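Local structure of extracellular solute-binding protein family 5 (Brucella melitensis, 4ONY) at residues A[281-284]-A[285-289]; A[366-370]-A[371-375]; A[426-429]-A[430-434]. The protein probably serves as the periplasmic substrate-binding component of an ABC transporter, delivering peptides or similar solutes to its membrane partner for uptake. One frame throughout, in Å; residues are numbered along the deposited sequence.

Interaction 1 (A[281-284]-A[285-289]); sequences IRWE and KLYDF
Ile281 O accepts from Lys285 N and Arg282 O from Leu286 N, the two i to i+4 bonds that finish the short helix 280-285, both 2.9 Å long; past them Leu286 leaves helical geometry and the chain unwinds toward Phe289, the N-cap of the next helix. Trp283 and Tyr287 carry the side-chain contact. Trp283 holds CG opposite its backbone N (chi1 -170°), which carries the indole to the phenol ring and sets its six-membered ring edge-on over one face of Tyr287: the T-shaped pair has centroids 5.1 Å apart and planes at 65°. Between the rings, Trp283 CE3 lies 3.8 Å from Tyr287 CE1 and as near to CZ. The phenol ring also brings its edge to the backbone, where Tyr287 CD1 lies 3.3 Å from Arg282 O. A water replaces the helical bond that the unwinding chain gives up, donating to Trp283 O and accepting from Tyr287 N at 2.8 Å. Arg282 CG rests 4.0 Å from Leu286 CD1, the two side chains crossing at about a right angle. A second water joins two side chains, donating to Glu284 OE2 and accepting weakly from Lys285 NZ. Arg282 makes salt bridges to Glu277 and Glu260, and Tyr287 OH bonds to Glu277. Trp283 stacks on Trp567, while Phe264 of helix 260-268 meets Tyr287 edge-to-face, and strands 274-277 and 297-302 supply Phe275 and Thr301 to the packing of this helix end.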
ATOM      1  N   ILE A 281       7.405   3.076 -20.408  1.00 15.29           N
ATOM      2  CA  ILE A 281       7.746   2.948 -21.817  1.00 15.55           C
ATOM      3  C   ILE A 281       6.439   2.802 -22.618  1.00 15.15           C
ATOM      4  O   ILE A 281       6.251   3.485 -23.653  1.00 14.80           O
ATOM      5  CB  ILE A 281       8.687   1.744 -22.070  1.00 16.22           C
ATOM      6  CG1 ILE A 281      10.012   1.933 -21.319  1.00 17.04           C
ATOM      7  CG2 ILE A 281       8.973   1.551 -23.550  1.00 16.61           C
ATOM      8  CD1 ILE A 281      10.730   3.223 -21.666  1.00 17.78           C
ATOM      9  N   ARG A 282       5.538   1.955 -22.146  1.00 14.66           N
ATOM     10  CA  ARG A 282       4.241   1.778 -22.827  1.00 14.99           C
ATOM     11  C   ARG A 282       3.452   3.086 -22.858  1.00 14.53           C
ATOM     12  O   ARG A 282       2.934   3.486 -23.888  1.00 13.96           O
ATOM     13  CB  ARG A 282       3.400   0.663 -22.170  1.00 15.13           C
ATOM     14  CG  ARG A 282       2.105   0.326 -22.912  1.00 15.81           C
ATOM     15  CD  ARG A 282       1.574  -1.084 -22.578  1.00 15.93           C
ATOM     16  NE  ARG A 282       1.339  -1.131 -21.152  1.00 16.06           N
ATOM     17  CZ  ARG A 282       1.499  -2.192 -20.381  1.00 15.85           C
ATOM     18  NH1 ARG A 282       1.824  -3.364 -20.888  1.00 16.66           N
ATOM     19  NH2 ARG A 282       1.300  -2.063 -19.101  1.00 14.95           N
ATOM     20  N   TRP A 283       3.371   3.765 -21.720  1.00 14.11           N
ATOM     21  CA  TRP A 283       2.652   5.040 -21.654  1.00 14.29           C
ATOM     22  C   TRP A 283       3.220   6.052 -22.669  1.00 15.77           C
ATOM     23  O   TRP A 283       2.494   6.730 -23.339  1.00 15.59           O
ATOM     24  CB  TRP A 283       2.777   5.605 -20.258  1.00 13.95           C
ATOM     25  CG  TRP A 283       1.882   6.839 -19.936  1.00 13.83           C
ATOM     26  CD1 TRP A 283       2.325   8.115 -19.703  1.00 13.91           C
ATOM     27  CD2 TRP A 283       0.463   6.879 -19.778  1.00 13.25           C
ATOM     28  NE1 TRP A 283       1.281   8.928 -19.396  1.00 13.64           N
ATOM     29  CE2 TRP A 283       0.119   8.207 -19.431  1.00 13.49           C
ATOM     30  CE3 TRP A 283      -0.546   5.938 -19.869  1.00 13.25           C
ATOM     31  CZ2 TRP A 283      -1.205   8.602 -19.166  1.00 13.26           C
ATOM     32  CZ3 TRP A 283      -1.873   6.335 -19.603  1.00 12.96           C
ATOM     33  CH2 TRP A 283      -2.179   7.654 -19.247  1.00 12.86           C
ATOM     34  N   GLU A 284       4.539   6.106 -22.777  1.00 17.90           N
ATOM     35  CA  GLU A 284       5.217   7.074 -23.615  1.00 21.04           C
ATOM     36  C   GLU A 284       5.102   6.725 -25.088  1.00 21.10           C
ATOM     37  O   GLU A 284       4.930   7.602 -25.877  1.00 21.43           O
ATOM     38  CB  GLU A 284       6.689   7.128 -23.226  1.00 24.36           C
ATOM     39  CG  GLU A 284       7.614   7.837 -24.190  1.00 29.09           C
ATOM     40  CD  GLU A 284       7.460   9.341 -24.082  1.00 33.92           C
ATOM     41  OE1 GLU A 284       6.955   9.774 -23.016  1.00 36.49           O
ATOM     42  OE2 GLU A 284       7.853  10.058 -25.047  1.00 39.55           O
ATOM     43  N   LYS A 285       5.169   5.445 -25.427  1.00 19.98           N
ATOM     44  CA  LYS A 285       5.326   4.993 -26.814  1.00 20.81           C
ATOM     45  C   LYS A 285       4.071   4.433 -27.477  1.00 19.51           C
ATOM     46  O   LYS A 285       3.911   4.568 -28.689  1.00 18.73           O
ATOM     47  CB  LYS A 285       6.350   3.845 -26.852  1.00 21.51           C
ATOM     48  CG  LYS A 285       7.740   4.269 -26.459  1.00 22.74           C
ATOM     49  CD  LYS A 285       8.316   5.239 -27.463  1.00 24.41           C
ATOM     50  CE  LYS A 285       9.824   5.359 -27.308  1.00 25.78           C
ATOM     51  NZ  LYS A 285      10.404   6.184 -28.405  1.00 27.33           N
ATOM     52  N   LEU A 286       3.251   3.697 -26.716  1.00 17.91           N
ATOM     53  CA  LEU A 286       2.270   2.810 -27.337  1.00 18.13           C
ATOM     54  C   LEU A 286       0.852   3.297 -27.331  1.00 17.78           C
ATOM     55  O   LEU A 286      -0.056   2.540 -27.696  1.00 17.75           O
ATOM     56  CB  LEU A 286       2.370   1.376 -26.761  1.00 18.61           C
ATOM     57  CG  LEU A 286       3.738   0.690 -26.936  1.00 19.57           C
ATOM     58  CD1 LEU A 286       3.763  -0.737 -26.384  1.00 20.04           C
ATOM     59  CD2 LEU A 286       4.173   0.685 -28.386  1.00 20.73           C
ATOM     60  N   TYR A 287       0.629   4.562 -26.975  1.00 17.10           N
ATOM     61  CA  TYR A 287      -0.704   5.125 -27.036  1.00 17.06           C
ATOM     62  C   TYR A 287      -0.827   6.035 -28.258  1.00 17.89           C
ATOM     63  O   TYR A 287      -1.504   7.052 -28.228  1.00 17.98           O
ATOM     64  CB  TYR A 287      -1.048   5.865 -25.730  1.00 16.29           C
ATOM     65  CG  TYR A 287      -1.293   4.953 -24.541  1.00 15.13           C
ATOM     66  CD1 TYR A 287      -0.249   4.355 -23.879  1.00 15.08           C
ATOM     67  CD2 TYR A 287      -2.584   4.682 -24.081  1.00 15.12           C
ATOM     68  CE1 TYR A 287      -0.481   3.510 -22.801  1.00 14.68           C
ATOM     69  CE2 TYR A 287      -2.811   3.844 -23.001  1.00 14.40           C
ATOM     70  CZ  TYR A 287      -1.751   3.281 -22.351  1.00 14.22           C
ATOM     71  OH  TYR A 287      -1.939   2.438 -21.268  1.00 14.17           O
ATOM     72  N   ASP A 288      -0.142   5.646 -29.321  1.00 18.67           N
ATOM     73  CA  ASP A 288      -0.189   6.319 -30.616  1.00 19.73           C
ATOM     74  C   ASP A 288      -1.235   5.683 -31.555  1.00 20.13           C
ATOM     75  O   ASP A 288      -1.068   5.704 -32.727  1.00 23.62           O
ATOM     76  CB  ASP A 288       1.214   6.278 -31.292  1.00 19.88           C
ATOM     77  CG  ASP A 288       1.820   4.845 -31.395  1.00 20.37           C
ATOM     78  OD1 ASP A 288       1.309   3.886 -30.771  1.00 20.45           O
ATOM     79  OD2 ASP A 288       2.864   4.677 -32.043  1.00 19.96           O
ATOM     80  N   PHE A 289      -2.289   5.096 -31.050  1.00 20.03           N
ATOM     81  CA  PHE A 289      -3.308   4.466 -31.892  1.00 19.83           C
ATOM     82  C   PHE A 289      -4.475   5.440 -32.101  1.00 20.03           C
ATOM     83  O   PHE A 289      -4.583   6.427 -31.373  1.00 20.11           O
ATOM     84  CB  PHE A 289      -3.757   3.117 -31.312  1.00 19.47           C
ATOM     85  CG  PHE A 289      -4.281   3.174 -29.905  1.00 18.84           C
ATOM     86  CD1 PHE A 289      -3.432   3.059 -28.831  1.00 18.56           C
ATOM     87  CD2 PHE A 289      -5.640   3.269 -29.662  1.00 18.89           C
ATOM     88  CE1 PHE A 289      -3.935   3.049 -27.524  1.00 18.23           C
ATOM     89  CE2 PHE A 289      -6.142   3.277 -28.363  1.00 18.63           C
ATOM     90  CZ  PHE A 289      -5.290   3.152 -27.296  1.00 17.83           C
TER
HETATM   91  O   HOH W   1       2.252   6.838 -26.477  1.00 19.70           O
HETATM   92  O   HOH W   2       8.576   8.873 -27.546  1.00 35.37           O

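Interaction 2 (A[366-370]-A[371-375]); sequences RPADA and REREL
Asp369 and Glu372 exchange hydrogen bonds where the loop 366-369 enters helix 370-376. Asp369 OD1 accepts from Glu372 N at 2.8 Å, a nearly straight bond (174°) that meets the oxygen close to its C-O axis; chi1 of 67° tucks the carboxylate between the backbone N and carbonyl carbon of its own residue, bringing OD1 over the first turn. In return Asp369 N donates to Glu372 OE2 at 3.3 Å, approaching from above the carboxylate plane. This reciprocal pair is a capping box, with Asp369 as N-cap: it gives Glu372 N, a first-turn amide with no helical carbonyl to bond, an acceptor, and ties the N-cap amide back to the Glu372 side chain. Routine helical bonds follow, Arg373 N to Asp369 O and Glu374 N to Ala370 O.

A further side-chain bond reaches back beyond the cap: Arg373 NE donates to Ala368 O at 3.0 Å, from above the carbonyl plane, and Ala368 CB lies over one face of the guanidinium, 3.7 Å from Arg373 NE. Among the charged groups, Asp369 OD1 and Glu372 OE2 stand 4.1 Å apart with carboxylate planes nearly perpendicular. Their like charges are probably eased by a water that donates to Glu372 OE2 and weakly to Asp369 OD2, and by Arg549 of helix 537-553, which forms a salt bridge to Glu372 OE1; Ser542 bonds Asp369 OD2. Within the helix, from i to i+3, Arg371 NH1 and Glu374 OE1 make a salt bridge of 2.9 Å, with Leu375 CD2 over one face of the Arg371 guanidinium.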
ATOM      1  N   ARG A 366      12.180  19.353   5.008  1.00 14.08           N
ATOM      2  CA  ARG A 366      11.544  19.925   6.216  1.00 14.46           C
ATOM      3  C   ARG A 366      12.538  19.917   7.372  1.00 14.62           C
ATOM      4  O   ARG A 366      13.044  18.841   7.753  1.00 14.50           O
ATOM      5  CB  ARG A 366      10.343  19.078   6.592  1.00 15.07           C
ATOM      6  CG  ARG A 366       9.325  18.937   5.478  1.00 15.52           C
ATOM      7  CD  ARG A 366       8.171  18.096   5.911  1.00 16.02           C
ATOM      8  NE  ARG A 366       7.237  17.980   4.809  1.00 17.08           N
ATOM      9  CZ  ARG A 366       6.308  18.871   4.524  1.00 18.92           C
ATOM     10  NH1 ARG A 366       6.092  19.924   5.338  1.00 20.94           N
ATOM     11  NH2 ARG A 366       5.542  18.685   3.470  1.00 19.44           N
ATOM     12  N   PRO A 367      12.825  21.084   7.955  1.00 14.81           N
ATOM     13  CA  PRO A 367      13.565  21.021   9.221  1.00 14.97           C
ATOM     14  C   PRO A 367      12.802  20.256  10.324  1.00 15.08           C
ATOM     15  O   PRO A 367      11.573  20.259  10.364  1.00 15.75           O
ATOM     16  CB  PRO A 367      13.738  22.490   9.603  1.00 15.43           C
ATOM     17  CG  PRO A 367      12.561  23.176   8.990  1.00 16.06           C
ATOM     18  CD  PRO A 367      12.214  22.414   7.730  1.00 15.42           C
ATOM     19  N   ALA A 368      13.538  19.521  11.146  1.00 14.52           N
ATOM     20  CA  ALA A 368      12.951  18.761  12.241  1.00 14.10           C
ATOM     21  C   ALA A 368      12.159  19.733  13.178  1.00 14.38           C
ATOM     22  O   ALA A 368      12.702  20.772  13.558  1.00 14.66           O
ATOM     23  CB  ALA A 368      14.044  18.050  13.006  1.00 13.55           C
ATOM     24  N   ASP A 369      10.914  19.406  13.522  1.00 14.31           N
ATOM     25  CA  ASP A 369      10.115  20.232  14.437  1.00 15.49           C
ATOM     26  C   ASP A 369      10.480  19.946  15.898  1.00 16.09           C
ATOM     27  O   ASP A 369      11.366  19.092  16.182  1.00 16.33           O
ATOM     28  CB  ASP A 369       8.601  20.061  14.152  1.00 15.92           C
ATOM     29  CG  ASP A 369       8.070  18.668  14.472  1.00 15.50           C
ATOM     30  OD1 ASP A 369       8.593  18.027  15.391  1.00 16.57           O
ATOM     31  OD2 ASP A 369       7.086  18.238  13.847  1.00 14.94           O
ATOM     32  N   ALA A 370       9.872  20.678  16.831  1.00 16.92           N
ATOM     33  CA  ALA A 370      10.239  20.583  18.237  1.00 17.57           C
ATOM     34  C   ALA A 370      10.020  19.187  18.799  1.00 17.12           C
ATOM     35  O   ALA A 370      10.830  18.686  19.563  1.00 16.70           O
ATOM     36  CB  ALA A 370       9.470  21.605  19.078  1.00 19.08           C
ATOM     37  N   ARG A 371       8.925  18.550  18.414  1.00 17.18           N
ATOM     38  CA  ARG A 371       8.666  17.187  18.863  1.00 17.37           C
ATOM     39  C   ARG A 371       9.720  16.181  18.332  1.00 16.29           C
ATOM     40  O   ARG A 371      10.196  15.336  19.090  1.00 15.52           O
ATOM     41  CB  ARG A 371       7.237  16.768  18.470  1.00 18.32           C
ATOM     42  CG  ARG A 371       6.863  15.341  18.825  1.00 19.23           C
ATOM     43  CD  ARG A 371       6.928  15.084  20.320  1.00 21.88           C
ATOM     44  NE  ARG A 371       6.457  13.742  20.654  1.00 23.63           N
ATOM     45  CZ  ARG A 371       6.822  13.039  21.729  1.00 27.87           C
ATOM     46  NH1 ARG A 371       7.684  13.525  22.630  1.00 28.83           N
ATOM     47  NH2 ARG A 371       6.340  11.799  21.906  1.00 29.36           N
ATOM     48  N   GLU A 372      10.064  16.256  17.048  1.00 15.47           N
ATOM     49  CA  GLU A 372      11.119  15.388  16.489  1.00 14.98           C
ATOM     50  C   GLU A 372      12.454  15.572  17.229  1.00 15.12           C
ATOM     51  O   GLU A 372      13.114  14.592  17.584  1.00 14.49           O
ATOM     52  CB  GLU A 372      11.357  15.683  15.008  1.00 15.10           C
ATOM     53  CG  GLU A 372      10.190  15.397  14.058  1.00 14.93           C
ATOM     54  CD  GLU A 372      10.642  15.534  12.605  1.00 14.91           C
ATOM     55  OE1 GLU A 372      11.398  14.618  12.175  1.00 14.23           O
ATOM     56  OE2 GLU A 372      10.354  16.596  11.963  1.00 13.67           O
ATOM     57  N   ARG A 373      12.831  16.813  17.476  1.00 15.31           N
ATOM     58  CA  ARG A 373      14.089  17.091  18.153  1.00 16.72           C
ATOM     59  C   ARG A 373      14.086  16.544  19.590  1.00 17.44           C
ATOM     60  O   ARG A 373      15.089  15.999  20.046  1.00 16.43           O
ATOM     61  CB  ARG A 373      14.433  18.583  18.092  1.00 17.95           C
ATOM     62  CG  ARG A 373      14.860  19.011  16.679  1.00 18.75           C
ATOM     63  CD  ARG A 373      15.104  20.511  16.565  1.00 20.61           C
ATOM     64  NE  ARG A 373      15.236  20.879  15.133  1.00 23.04           N
ATOM     65  CZ  ARG A 373      16.374  20.830  14.448  1.00 23.20           C
ATOM     66  NH1 ARG A 373      17.514  20.467  15.048  1.00 23.98           N
ATOM     67  NH2 ARG A 373      16.373  21.164  13.183  1.00 25.23           N
ATOM     68  N   GLU A 374      12.940  16.662  20.265  1.00 18.11           N
ATOM     69  CA  GLU A 374      12.748  16.047  21.594  1.00 19.18           C
ATOM     70  C   GLU A 374      12.906  14.533  21.525  1.00 18.52           C
ATOM     71  O   GLU A 374      13.632  13.953  22.314  1.00 18.96           O
ATOM     72  CB  GLU A 374      11.381  16.435  22.122  1.00 21.64           C
ATOM     73  CG  GLU A 374      11.048  15.851  23.468  1.00 24.37           C
ATOM     74  CD  GLU A 374       9.665  16.228  23.971  1.00 27.18           C
ATOM     75  OE1 GLU A 374       8.632  16.165  23.258  1.00 28.62           O
ATOM     76  OE2 GLU A 374       9.602  16.562  25.146  1.00 35.39           O
ATOM     77  N   LEU A 375      12.289  13.906  20.534  1.00 17.12           N
ATOM     78  CA  LEU A 375      12.342  12.462  20.375  1.00 16.71           C
ATOM     79  C   LEU A 375      13.768  11.959  20.068  1.00 16.20           C
ATOM     80  O   LEU A 375      14.151  10.905  20.515  1.00 14.94           O
ATOM     81  CB  LEU A 375      11.428  12.012  19.240  1.00 16.89           C
ATOM     82  CG  LEU A 375       9.935  12.013  19.548  1.00 18.21           C
ATOM     83  CD1 LEU A 375       9.129  11.763  18.267  1.00 18.07           C
ATOM     84  CD2 LEU A 375       9.584  10.966  20.622  1.00 18.49           C
TER
HETATM   85  O   HOH W   3       8.182  17.867  11.366  1.00 18.11           O

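Interaction 3 (A[426-429]-A[430-434]); sequences AIDP and TAKPF
A type I beta turn from Asp428 to Ala431 reverses the chain at the end of strand 425-427, and a chi1 of 78° folds the Asp428 acid back toward the donors of residues 430 and 432. Asp428 OD1 takes three donors: Thr430 OG1 at 2.7 Å, Thr430 N at 2.8 Å and Lys432 N at 3.1 Å. The hydroxyl comes from the syn side, 28° out of the carboxylate plane, whereas the two amides come over opposite faces, Thr430 N from the same side as the hydroxyl and Lys432 N from the other. Lys432, bent at its last two torsions, curls round so that NZ donates to Thr430 OG1, 2.9 Å away, which places its charge near the acid without a salt bridge. A water donates to Asp428 OD2 and Pro433 O. Across the backbone, Asp428 N bonds to Lys432 O and Phe434 N to Ala426 O, flanking the single bridge between Ile427 and Pro433. Ile427 CG2 packs against Ala431 CA at 3.6 Å, and Phe434 CD1 against Asp428 CB; Phe419 meets the Phe434 ring edge-to-face. An aspartate at the first position of a turn, accepting from the amide two residues on, is characteristic of an Asx turn.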
ATOM      1  N   ALA A 426      39.522   0.158  -5.859  1.00 18.39           N
ATOM      2  CA  ALA A 426      39.175   0.562  -4.511  1.00 17.00           C
ATOM      3  C   ALA A 426      39.540  -0.580  -3.583  1.00 16.69           C
ATOM      4  O   ALA A 426      39.099  -1.717  -3.799  1.00 16.21           O
ATOM      5  CB  ALA A 426      37.706   0.827  -4.417  1.00 16.67           C
ATOM      6  N   ILE A 427      40.314  -0.282  -2.548  1.00 15.89           N
ATOM      7  CA  ILE A 427      40.779  -1.282  -1.617  1.00 16.30           C
ATOM      8  C   ILE A 427      40.101  -1.047  -0.273  1.00 15.96           C
ATOM      9  O   ILE A 427      40.215   0.053   0.317  1.00 14.34           O
ATOM     10  CB  ILE A 427      42.289  -1.167  -1.418  1.00 17.31           C
ATOM     11  CG1 ILE A 427      43.068  -1.245  -2.750  1.00 18.47           C
ATOM     12  CG2 ILE A 427      42.769  -2.232  -0.468  1.00 18.21           C
ATOM     13  CD1 ILE A 427      42.781  -2.473  -3.567  1.00 19.05           C
ATOM     14  N   ASP A 428      39.444  -2.086   0.251  1.00 15.71           N
ATOM     15  CA  ASP A 428      38.722  -1.944   1.530  1.00 16.22           C
ATOM     16  C   ASP A 428      39.659  -1.892   2.747  1.00 16.83           C
ATOM     17  O   ASP A 428      40.874  -2.049   2.612  1.00 17.16           O
ATOM     18  CB  ASP A 428      37.570  -2.964   1.675  1.00 15.84           C
ATOM     19  CG  ASP A 428      38.030  -4.361   2.050  1.00 16.40           C
ATOM     20  OD1 ASP A 428      39.136  -4.572   2.579  1.00 16.28           O
ATOM     21  OD2 ASP A 428      37.260  -5.280   1.754  1.00 17.59           O
ATOM     22  N   PRO A 429      39.103  -1.634   3.945  1.00 17.50           N
ATOM     23  CA  PRO A 429      40.010  -1.440   5.070  1.00 17.88           C
ATOM     24  C   PRO A 429      40.705  -2.699   5.502  1.00 18.34           C
ATOM     25  O   PRO A 429      41.649  -2.584   6.280  1.00 18.23           O
ATOM     26  CB  PRO A 429      39.083  -0.973   6.197  1.00 17.89           C
ATOM     27  CG  PRO A 429      37.895  -0.393   5.512  1.00 17.43           C
ATOM     28  CD  PRO A 429      37.721  -1.243   4.287  1.00 17.38           C
ATOM     29  N   THR A 430      40.291  -3.872   5.017  1.00 17.99           N
ATOM     30  CA  THR A 430      41.055  -5.092   5.310  1.00 19.42           C
ATOM     31  C   THR A 430      42.055  -5.415   4.212  1.00 19.72           C
ATOM     32  O   THR A 430      42.594  -6.511   4.192  1.00 19.66           O
ATOM     33  CB  THR A 430      40.155  -6.317   5.471  1.00 20.57           C
ATOM     34  OG1 THR A 430      39.476  -6.613   4.237  1.00 21.40           O
ATOM     35  CG2 THR A 430      39.131  -6.057   6.527  1.00 21.32           C
ATOM     36  N   ALA A 431      42.290  -4.456   3.303  1.00 18.65           N
ATOM     37  CA  ALA A 431      43.262  -4.561   2.217  1.00 18.06           C
ATOM     38  C   ALA A 431      42.848  -5.520   1.105  1.00 18.20           C
ATOM     39  O   ALA A 431      43.707  -6.006   0.361  1.00 18.05           O
ATOM     40  CB  ALA A 431      44.646  -4.925   2.751  1.00 18.72           C
ATOM     41  N   LYS A 432      41.549  -5.792   0.970  1.00 17.95           N
ATOM     42  CA  LYS A 432      41.053  -6.590  -0.147  1.00 18.37           C
ATOM     43  C   LYS A 432      40.479  -5.678  -1.199  1.00 16.90           C
ATOM     44  O   LYS A 432      39.797  -4.713  -0.869  1.00 16.32           O
ATOM     45  CB  LYS A 432      39.917  -7.543   0.268  1.00 20.99           C
ATOM     46  CG  LYS A 432      40.320  -8.612   1.240  1.00 24.12           C
ATOM     47  CD  LYS A 432      39.385  -9.817   1.203  1.00 27.30           C
ATOM     48  CE  LYS A 432      38.179  -9.692   2.106  1.00 31.93           C
ATOM     49  NZ  LYS A 432      38.491  -9.237   3.503  1.00 36.47           N
ATOM     50  N   PRO A 433      40.679  -5.994  -2.469  1.00 16.13           N
ATOM     51  CA  PRO A 433      39.901  -5.247  -3.461  1.00 16.06           C
ATOM     52  C   PRO A 433      38.388  -5.311  -3.176  1.00 15.39           C
ATOM     53  O   PRO A 433      37.866  -6.367  -2.806  1.00 14.58           O
ATOM     54  CB  PRO A 433      40.250  -5.941  -4.787  1.00 16.25           C
ATOM     55  CG  PRO A 433      41.583  -6.562  -4.534  1.00 16.84           C
ATOM     56  CD  PRO A 433      41.504  -7.016  -3.097  1.00 16.87           C
ATOM     57  N   PHE A 434      37.709  -4.165  -3.268  1.00 15.07           N
ATOM     58  CA  PHE A 434      36.310  -4.077  -2.836  1.00 15.00           C
ATOM     59  C   PHE A 434      35.421  -4.657  -3.933  1.00 14.34           C
ATOM     60  O   PHE A 434      35.465  -4.212  -5.084  1.00 14.74           O
ATOM     61  CB  PHE A 434      35.909  -2.630  -2.526  1.00 15.54           C
ATOM     62  CG  PHE A 434      34.603  -2.513  -1.787  1.00 15.85           C
ATOM     63  CD1 PHE A 434      34.414  -3.184  -0.599  1.00 16.48           C
ATOM     64  CD2 PHE A 434      33.583  -1.729  -2.248  1.00 16.60           C
ATOM     65  CE1 PHE A 434      33.211  -3.090   0.126  1.00 16.86           C
ATOM     66  CE2 PHE A 434      32.395  -1.599  -1.544  1.00 16.33           C
ATOM     67  CZ  PHE A 434      32.186  -2.284  -0.355  1.00 16.08           C
TER
HETATM   68  O   HOH W   4      36.117  -6.750  -0.583  1.00 18.02           O

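The three contacts are separate local structures, met in series along the chain. Centres of interactions 1 and 2 lie 45 Å apart, those of 1 and 3 46 Å, and those of 2 and 3 39 Å; nearest atoms never come closer than about 25 Å. Two concern helix ends, the C-terminal end at 281-289 and the N-terminal start at 366-375, whereas 426-434 is a chain reversal, far out at 40 Å from the chain centre. None includes a residue of the bound 1-ethoxy-2-(2-ethoxyethoxy)ethane pocket, formed by Gln222, Gln225, Arg226, Tyr256 and Tyr257. Acidic side chains accept from backbone amides in interactions 2 and 3, whereas interaction 1 rests on a ring pair and a bridging water.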